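Local coordinates for protein alpha-ketoglutarate-dependent 2,4-dichlorophenoxyacetate dioxygenase (Bradyrhizobium diazoefficiens, PDB 5BKE) that probably uses 2-oxoglutarate and a bound metal ion to oxidise and so break down aryloxyalkanoate herbicides, and is held here with manganese and the cosubstrate analogue N-oxalylglycine, at residues Glu34-Met37 against Val42-Phe45; Ala36-Ala41 against His202-Arg207; Ser170-Arg175 against Thr181-Glu186. All coordinates share one frame; numbering follows the deposited sequence.

Contact 1 (Glu34-Met37 against Val42-Phe45)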
# COMPACT_ATOMS: atom_id res chain seq x y z
N GLU C 34 -2.25 -37.71 -4.46
CA GLU C 34 -2.47 -36.97 -5.71
C GLU C 34 -2.50 -35.43 -5.51
O GLU C 34 -1.93 -34.70 -6.34
CB GLU C 34 -3.71 -37.47 -6.47
CG GLU C 34 -3.85 -36.79 -7.82
CD GLU C 34 -4.68 -37.55 -8.84
OE1 GLU C 34 -5.35 -38.55 -8.48
OE2 GLU C 34 -4.66 -37.12 -10.02
N SER C 35 -3.16 -34.95 -4.45
CA SER C 35 -3.15 -33.50 -4.13
C SER C 35 -1.74 -33.01 -3.85
O SER C 35 -1.37 -31.91 -4.30
CB SER C 35 -4.05 -33.14 -2.95
OG SER C 35 -5.35 -33.66 -3.15
N ALA C 36 -0.95 -33.83 -3.14
CA ALA C 36 0.47 -33.55 -2.89
C ALA C 36 1.26 -33.49 -4.19
O ALA C 36 2.18 -32.68 -4.34
CB ALA C 36 1.06 -34.57 -1.94
N MET C 37 0.89 -34.35 -5.15
CA MET C 37 1.50 -34.35 -6.48
C MET C 37 1.15 -33.06 -7.21
O MET C 37 2.01 -32.48 -7.86
CB MET C 37 1.09 -35.58 -7.30
CG MET C 37 1.73 -36.90 -6.86
SD MET C 37 3.53 -36.97 -7.05
CE MET C 37 3.67 -37.23 -8.81
N VAL C 42 6.82 -33.25 -7.15
CA VAL C 42 7.73 -34.38 -6.93
C VAL C 42 7.57 -34.85 -5.48
O VAL C 42 7.54 -34.03 -4.55
CB VAL C 42 9.23 -34.01 -7.21
CG1 VAL C 42 10.14 -35.22 -7.04
CG2 VAL C 42 9.44 -33.44 -8.59
N LEU C 43 7.46 -36.16 -5.31
CA LEU C 43 7.33 -36.76 -3.99
C LEU C 43 8.41 -37.81 -3.78
O LEU C 43 8.72 -38.58 -4.68
CB LEU C 43 5.93 -37.34 -3.78
CG LEU C 43 4.73 -36.38 -3.72
CD1 LEU C 43 3.46 -37.18 -3.44
CD2 LEU C 43 4.90 -35.24 -2.71
N VAL C 44 8.98 -37.82 -2.57
CA VAL C 44 10.09 -38.69 -2.19
C VAL C 44 9.60 -39.59 -1.06
O VAL C 44 9.12 -39.11 -0.04
CB VAL C 44 11.32 -37.86 -1.74
CG1 VAL C 44 12.46 -38.76 -1.23
CG2 VAL C 44 11.82 -36.96 -2.87
N PHE C 45 9.69 -40.90 -1.26
CA PHE C 45 9.34 -41.88 -0.23
C PHE C 45 10.63 -42.63 0.05
O PHE C 45 11.29 -43.10 -0.88
CB PHE C 45 8.29 -42.88 -0.73
CG PHE C 45 6.93 -42.29 -1.03
CD1 PHE C 45 6.69 -41.57 -2.21
CD2 PHE C 45 5.86 -42.51 -0.16
CE1 PHE C 45 5.43 -41.05 -2.49
CE2 PHE C 45 4.59 -41.99 -0.44
CZ PHE C 45 4.38 -41.25 -1.60
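Leu43 points from its strand at the helix and presses its branched end against Met37 and Ala36. The sulfur of Met37 makes the tighter approach: SD lies 3.6 Å from Leu43 CG and equally close to Leu43 CD1. One bond back along the methionine, CG touches the same methyl, with Met37 CG 3.8 Å from Leu43 CD1. One residue earlier on the helix, Ala36 CB lies 3.8 Å from Leu43 CD1 and 4.0 Å from Leu43 CD2, so both leucine branches pack on it.

The two longer side chains lie at a slant to each other. Met37 is bent at both outer torsions (chi2 -64°, chi3 -77°), a folded shape that presents the flank of its thioether to the leucine. In Leu43 the chain runs on straight to CD1 (chi2 -178°), extending that methyl toward the helix, where it meets both Met37 and Ala36. The touching residues are all buried, and the contact between their side chains is purely apolar.

Met256 of strand 254-258 supports both Met37 and Leu43, and Val16 of strand 14-17 also touches Leu43. The backbone of strand 42-45 is fixed on either side, Leu43 bonding to Met256 and Val44 to Gly14 and Val16. The side chain of Met37 is about 12 Å from the bound N-oxalylglycine, too far to touch it; the contact is structural packing.

Helix 27-40 is the crossover of a beta-alpha-beta unit: it links the parallel neighbours 14-17 and 42-45 and lies against the main mixed sheet of this cupin-type fold.

Contact 2 (Ala36-Ala41 against His202-Arg207)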
# COMPACT_ATOMS: atom_id res chain seq x y z
N ALA C 36 -0.95 -33.83 -3.14
CA ALA C 36 0.47 -33.55 -2.89
C ALA C 36 1.26 -33.49 -4.19
O ALA C 36 2.18 -32.68 -4.34
CB ALA C 36 1.06 -34.57 -1.94
N MET C 37 0.89 -34.35 -5.15
CA MET C 37 1.50 -34.35 -6.48
C MET C 37 1.15 -33.06 -7.21
O MET C 37 2.01 -32.48 -7.86
CB MET C 37 1.09 -35.58 -7.30
CG MET C 37 1.73 -36.90 -6.86
SD MET C 37 3.53 -36.97 -7.05
CE MET C 37 3.67 -37.23 -8.81
N ASP C 38 -0.11 -32.62 -7.10
CA ASP C 38 -0.53 -31.33 -7.67
C ASP C 38 0.28 -30.16 -7.07
O ASP C 38 0.83 -29.34 -7.81
CB ASP C 38 -2.04 -31.09 -7.47
CG ASP C 38 -2.91 -32.14 -8.18
OD1 ASP C 38 -2.52 -32.68 -9.24
OD2 ASP C 38 -4.02 -32.40 -7.65
N LYS C 39 0.36 -30.13 -5.74
CA LYS C 39 1.09 -29.08 -5.02
C LYS C 39 2.63 -29.14 -5.23
O LYS C 39 3.22 -28.21 -5.78
CB LYS C 39 0.72 -29.12 -3.53
CG LYS C 39 1.34 -28.01 -2.68
CD LYS C 39 0.79 -28.03 -1.26
CE LYS C 39 1.46 -26.95 -0.41
NZ LYS C 39 0.69 -26.78 0.86
N TYR C 40 3.25 -30.25 -4.81
CA TYR C 40 4.71 -30.38 -4.74
C TYR C 40 5.40 -30.79 -6.04
O TYR C 40 6.60 -30.55 -6.21
CB TYR C 40 5.10 -31.32 -3.60
CG TYR C 40 4.65 -30.83 -2.23
CD1 TYR C 40 5.40 -29.87 -1.53
CD2 TYR C 40 3.47 -31.31 -1.64
CE1 TYR C 40 5.00 -29.40 -0.28
CE2 TYR C 40 3.06 -30.86 -0.39
CZ TYR C 40 3.83 -29.90 0.28
OH TYR C 40 3.45 -29.45 1.52
N ALA C 41 4.65 -31.40 -6.96
CA ALA C 41 5.16 -31.87 -8.28
C ALA C 41 6.08 -33.10 -8.24
O ALA C 41 6.12 -33.88 -9.22
CB ALA C 41 5.77 -30.73 -9.10
N HIS C 202 -1.93 -26.47 -15.89
CA HIS C 202 -2.27 -27.64 -15.08
C HIS C 202 -3.79 -27.75 -14.88
O HIS C 202 -4.44 -26.74 -14.59
CB HIS C 202 -1.56 -27.60 -13.73
CG HIS C 202 -1.58 -28.91 -13.01
ND1 HIS C 202 -2.62 -29.29 -12.19
CD2 HIS C 202 -0.71 -29.95 -13.02
CE1 HIS C 202 -2.38 -30.50 -11.71
NE2 HIS C 202 -1.23 -30.92 -12.20
N PRO C 203 -4.36 -28.97 -15.04
CA PRO C 203 -5.82 -29.11 -14.97
C PRO C 203 -6.47 -28.87 -13.59
O PRO C 203 -7.66 -28.59 -13.53
CB PRO C 203 -6.06 -30.55 -15.44
CG PRO C 203 -4.77 -31.25 -15.16
CD PRO C 203 -3.71 -30.23 -15.45
N VAL C 204 -5.69 -28.98 -12.51
CA VAL C 204 -6.23 -28.87 -11.16
C VAL C 204 -6.10 -27.43 -10.65
O VAL C 204 -7.11 -26.78 -10.39
CB VAL C 204 -5.59 -29.88 -10.17
CG1 VAL C 204 -6.10 -29.67 -8.75
CG2 VAL C 204 -5.86 -31.32 -10.61
N HIS C 205 -4.86 -26.94 -10.53
CA HIS C 205 -4.62 -25.63 -9.92
C HIS C 205 -4.41 -24.51 -10.94
O HIS C 205 -4.30 -23.34 -10.56
CB HIS C 205 -3.49 -25.67 -8.88
CG HIS C 205 -2.25 -26.37 -9.34
ND1 HIS C 205 -1.58 -26.01 -10.50
CD2 HIS C 205 -1.55 -27.39 -8.80
CE1 HIS C 205 -0.52 -26.78 -10.64
NE2 HIS C 205 -0.48 -27.63 -9.63
N ARG C 206 -4.35 -24.89 -12.21
CA ARG C 206 -4.25 -23.95 -13.34
C ARG C 206 -2.96 -23.10 -13.43
O ARG C 206 -2.90 -22.13 -14.20
CB ARG C 206 -5.52 -23.09 -13.46
CG ARG C 206 -6.77 -23.90 -13.81
CD ARG C 206 -7.95 -23.01 -14.18
NE ARG C 206 -7.72 -22.26 -15.42
CZ ARG C 206 -7.98 -22.70 -16.65
NH1 ARG C 206 -8.49 -23.92 -16.84
NH2 ARG C 206 -7.73 -21.93 -17.69
N ARG C 207 -1.94 -23.49 -12.66
CA ARG C 207 -0.60 -22.89 -12.79
C ARG C 207 -0.10 -23.12 -14.22
O ARG C 207 -0.26 -24.21 -14.77
CB ARG C 207 0.40 -23.50 -11.80
CG ARG C 207 0.14 -23.19 -10.33
CD ARG C 207 0.63 -21.81 -9.90
NE ARG C 207 2.08 -21.60 -10.04
CZ ARG C 207 3.00 -22.02 -9.18
NH1 ARG C 207 2.66 -22.70 -8.09
NH2 ARG C 207 4.28 -21.76 -9.41
O HOH W 1 -0.20 -33.56 -10.25
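Asp38 meets the loop with both its carboxylate and its backbone carbonyl. Asp38 OD1 comes to the edge of the His202 ring, near its plane and 3.3 Å from CE1, the carboxylate and ring planes being 70° apart. The other oxygen, OD2, faces the forked end of Val204 and lies 3.6 Å from CG1 and as near to CG2. Water 1 donates to Asp38 OD1 over 2.7 Å and also makes a weak bond with His202 NE2.

The carbonyl of the same residue takes the direct hydrogen bond of the contact: His205 NE2 donates to Asp38 O at 2.8 Å, bent to 131° at the hydrogen. The acceptor lies close to the plane of the imidazole, while the donor stands well above the carbonyl plane. With CG of His205 set between the backbone N and carbonyl carbon (chi1 48°), His202 ND1 sits over the centre of the His205 ring, 3.6 Å above its plane. That ND1 accepts from Val204 N at 3.1 Å, which helps to fix the His202 ring.

The helix ends at Tyr40, and Ala41, the first residue past it, has positive phi while its N still bonds to Met37 O. Beyond the segments, His202 NE2 bonds to Asp258 OD2, and Gln261 bonds weakly to Asp38 O and His205 NE2. The loop, which connects strands 194-201 and 208-210, lies beside the C-terminal end of helix 27-40, with Arg148 of helix 147-152 touching His205.

Contact 3 (Ser170-Arg175 against Thr181-Glu186)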
# COMPACT_ATOMS: atom_id res chain seq x y z
N SER C 170 10.26 -35.30 -30.58
CA SER C 170 10.61 -36.62 -31.08
C SER C 170 11.82 -37.17 -30.35
O SER C 170 12.77 -36.42 -30.05
CB SER C 170 10.92 -36.55 -32.58
OG SER C 170 11.38 -37.80 -33.06
N LEU C 171 11.81 -38.49 -30.10
CA LEU C 171 13.01 -39.20 -29.63
C LEU C 171 14.22 -39.01 -30.54
O LEU C 171 15.36 -39.06 -30.08
CB LEU C 171 12.73 -40.69 -29.41
CG LEU C 171 12.05 -41.05 -28.09
CD1 LEU C 171 11.33 -42.38 -28.17
CD2 LEU C 171 13.03 -41.03 -26.92
N MET C 172 13.97 -38.75 -31.82
CA MET C 172 15.03 -38.48 -32.79
C MET C 172 15.76 -37.15 -32.53
O MET C 172 16.94 -37.00 -32.89
CB MET C 172 14.49 -38.51 -34.23
CG MET C 172 13.88 -39.84 -34.65
SD MET C 172 13.52 -39.95 -36.43
CE MET C 172 12.03 -38.96 -36.60
N TYR C 173 15.08 -36.18 -31.92
CA TYR C 173 15.70 -34.89 -31.57
C TYR C 173 16.63 -35.00 -30.36
O TYR C 173 17.76 -34.50 -30.39
CB TYR C 173 14.66 -33.81 -31.34
CG TYR C 173 13.99 -33.24 -32.58
CD1 TYR C 173 14.75 -32.74 -33.65
CD2 TYR C 173 12.59 -33.15 -32.66
CE1 TYR C 173 14.13 -32.20 -34.77
CE2 TYR C 173 11.96 -32.61 -33.78
CZ TYR C 173 12.73 -32.14 -34.83
OH TYR C 173 12.12 -31.60 -35.95
N SER C 174 16.16 -35.66 -29.30
CA SER C 174 16.94 -35.85 -28.09
C SER C 174 18.16 -36.74 -28.31
O SER C 174 19.26 -36.42 -27.85
CB SER C 174 16.08 -36.40 -26.95
OG SER C 174 15.45 -37.61 -27.32
N ARG C 175 17.97 -37.86 -29.03
CA ARG C 175 19.07 -38.77 -29.35
C ARG C 175 19.98 -38.15 -30.40
O ARG C 175 21.18 -38.35 -30.36
CB ARG C 175 18.57 -40.16 -29.78
CG ARG C 175 17.68 -40.88 -28.77
CD ARG C 175 18.26 -40.89 -27.36
NE ARG C 175 17.37 -41.49 -26.36
CZ ARG C 175 16.58 -40.81 -25.51
NH1 ARG C 175 15.85 -41.48 -24.63
NH2 ARG C 175 16.52 -39.49 -25.54
N THR C 181 22.15 -40.50 -34.80
CA THR C 181 21.41 -39.93 -35.95
C THR C 181 20.92 -40.91 -37.04
O THR C 181 20.29 -40.47 -38.02
CB THR C 181 22.18 -38.79 -36.65
OG1 THR C 181 23.51 -39.23 -36.97
CG2 THR C 181 22.26 -37.55 -35.76
N GLU C 182 21.19 -42.21 -36.89
CA GLU C 182 20.73 -43.20 -37.88
C GLU C 182 19.56 -44.08 -37.41
O GLU C 182 19.66 -44.80 -36.41
CB GLU C 182 21.90 -44.01 -38.48
CG GLU C 182 22.64 -44.94 -37.52
CD GLU C 182 23.52 -45.93 -38.27
OE1 GLU C 182 24.69 -45.60 -38.55
OE2 GLU C 182 23.03 -47.05 -38.57
N TYR C 183 18.46 -43.98 -38.15
CA TYR C 183 17.21 -44.68 -37.83
C TYR C 183 16.67 -45.44 -39.04
O TYR C 183 16.57 -44.89 -40.15
CB TYR C 183 16.14 -43.69 -37.30
CG TYR C 183 16.60 -42.83 -36.15
CD1 TYR C 183 16.55 -43.30 -34.83
CD2 TYR C 183 17.09 -41.53 -36.38
CE1 TYR C 183 16.98 -42.51 -33.77
CE2 TYR C 183 17.52 -40.73 -35.33
CZ TYR C 183 17.46 -41.22 -34.03
OH TYR C 183 17.89 -40.44 -32.99
N THR C 184 16.35 -46.71 -38.82
CA THR C 184 15.87 -47.61 -39.87
C THR C 184 14.77 -48.53 -39.32
O THR C 184 14.98 -49.19 -38.29
CB THR C 184 17.01 -48.45 -40.50
OG1 THR C 184 18.12 -47.60 -40.84
CG2 THR C 184 16.55 -49.20 -41.77
N ASP C 185 13.60 -48.54 -39.95
CA ASP C 185 13.12 -47.49 -40.87
C ASP C 185 11.68 -47.22 -40.47
O ASP C 185 11.13 -46.16 -40.77
CB ASP C 185 13.18 -47.92 -42.34
CG ASP C 185 13.14 -46.73 -43.30
OD1 ASP C 185 13.27 -45.56 -42.86
OD2 ASP C 185 12.97 -46.96 -44.51
N GLU C 186 11.10 -48.22 -39.82
CA GLU C 186 9.87 -48.08 -39.06
C GLU C 186 10.10 -47.31 -37.74
O GLU C 186 9.14 -46.94 -37.08
CB GLU C 186 9.20 -49.45 -38.81
CG GLU C 186 10.03 -50.46 -38.02
CD GLU C 186 9.30 -51.77 -37.80
OE1 GLU C 186 9.15 -52.55 -38.77
OE2 GLU C 186 8.87 -52.03 -36.65
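Met172 and Tyr183 form a Met-aromatic contact in which the methionine lies across one face of the ring. Met172 CG sits almost over the centre, 3.9 Å from the Tyr183 ring centroid and only 13° off the ring normal, as a CH-pi donor. The sulfur is farther out over the same ring, Met172 SD being 4.3 Å from the centroid and 26° off the normal. The methionine chain is straight as far as the sulfur and then turns at chi3 (-76°).

The phenol oxygen packs on the helix surface by van der Waals contact, Tyr183 OH lying 3.3 Å from Arg175 CB and 3.5 Å from Met172 CA. The helix met here, 171-176, follows strand 166-169 and opens with Ser170 as N-cap, whose OG accepts from Met172 N at 3.0 Å, so the residue whose side chain covers the Tyr183 ring is also held by its own amide.

Among the charged and polar groups, the Arg175 side chain turns its end away from the loop, with Leu171 CD2 over one face of its guanidinium, and makes a cation-pi contact with Phe107. It lies about 8 Å from the bound manganese. In the loop, the carbonyl of Glu182 accepts a hydrogen bond from Arg103 NH2.

Contacts 1 and 2 both use helix 27-40, and their centres are 10 Å apart. Their segments overlap at Ala36 and Met37, but contact 1 touches through those two and contact 2 through Asp38. Contact 1 ties the helix to the next strand, 42-45, of the main sheet, whereas contact 2 ties its end to a loop 161 residues further on. Contact 3 is local again and falls, in sequence, within the long span that contact 2 bridges. In space it lies on the opposite side of the chain's centre, 33 Å from each of the others, centre to centre. The first two therefore hold one helix from two directions, while the third lies where Arg175 approaches the metal site.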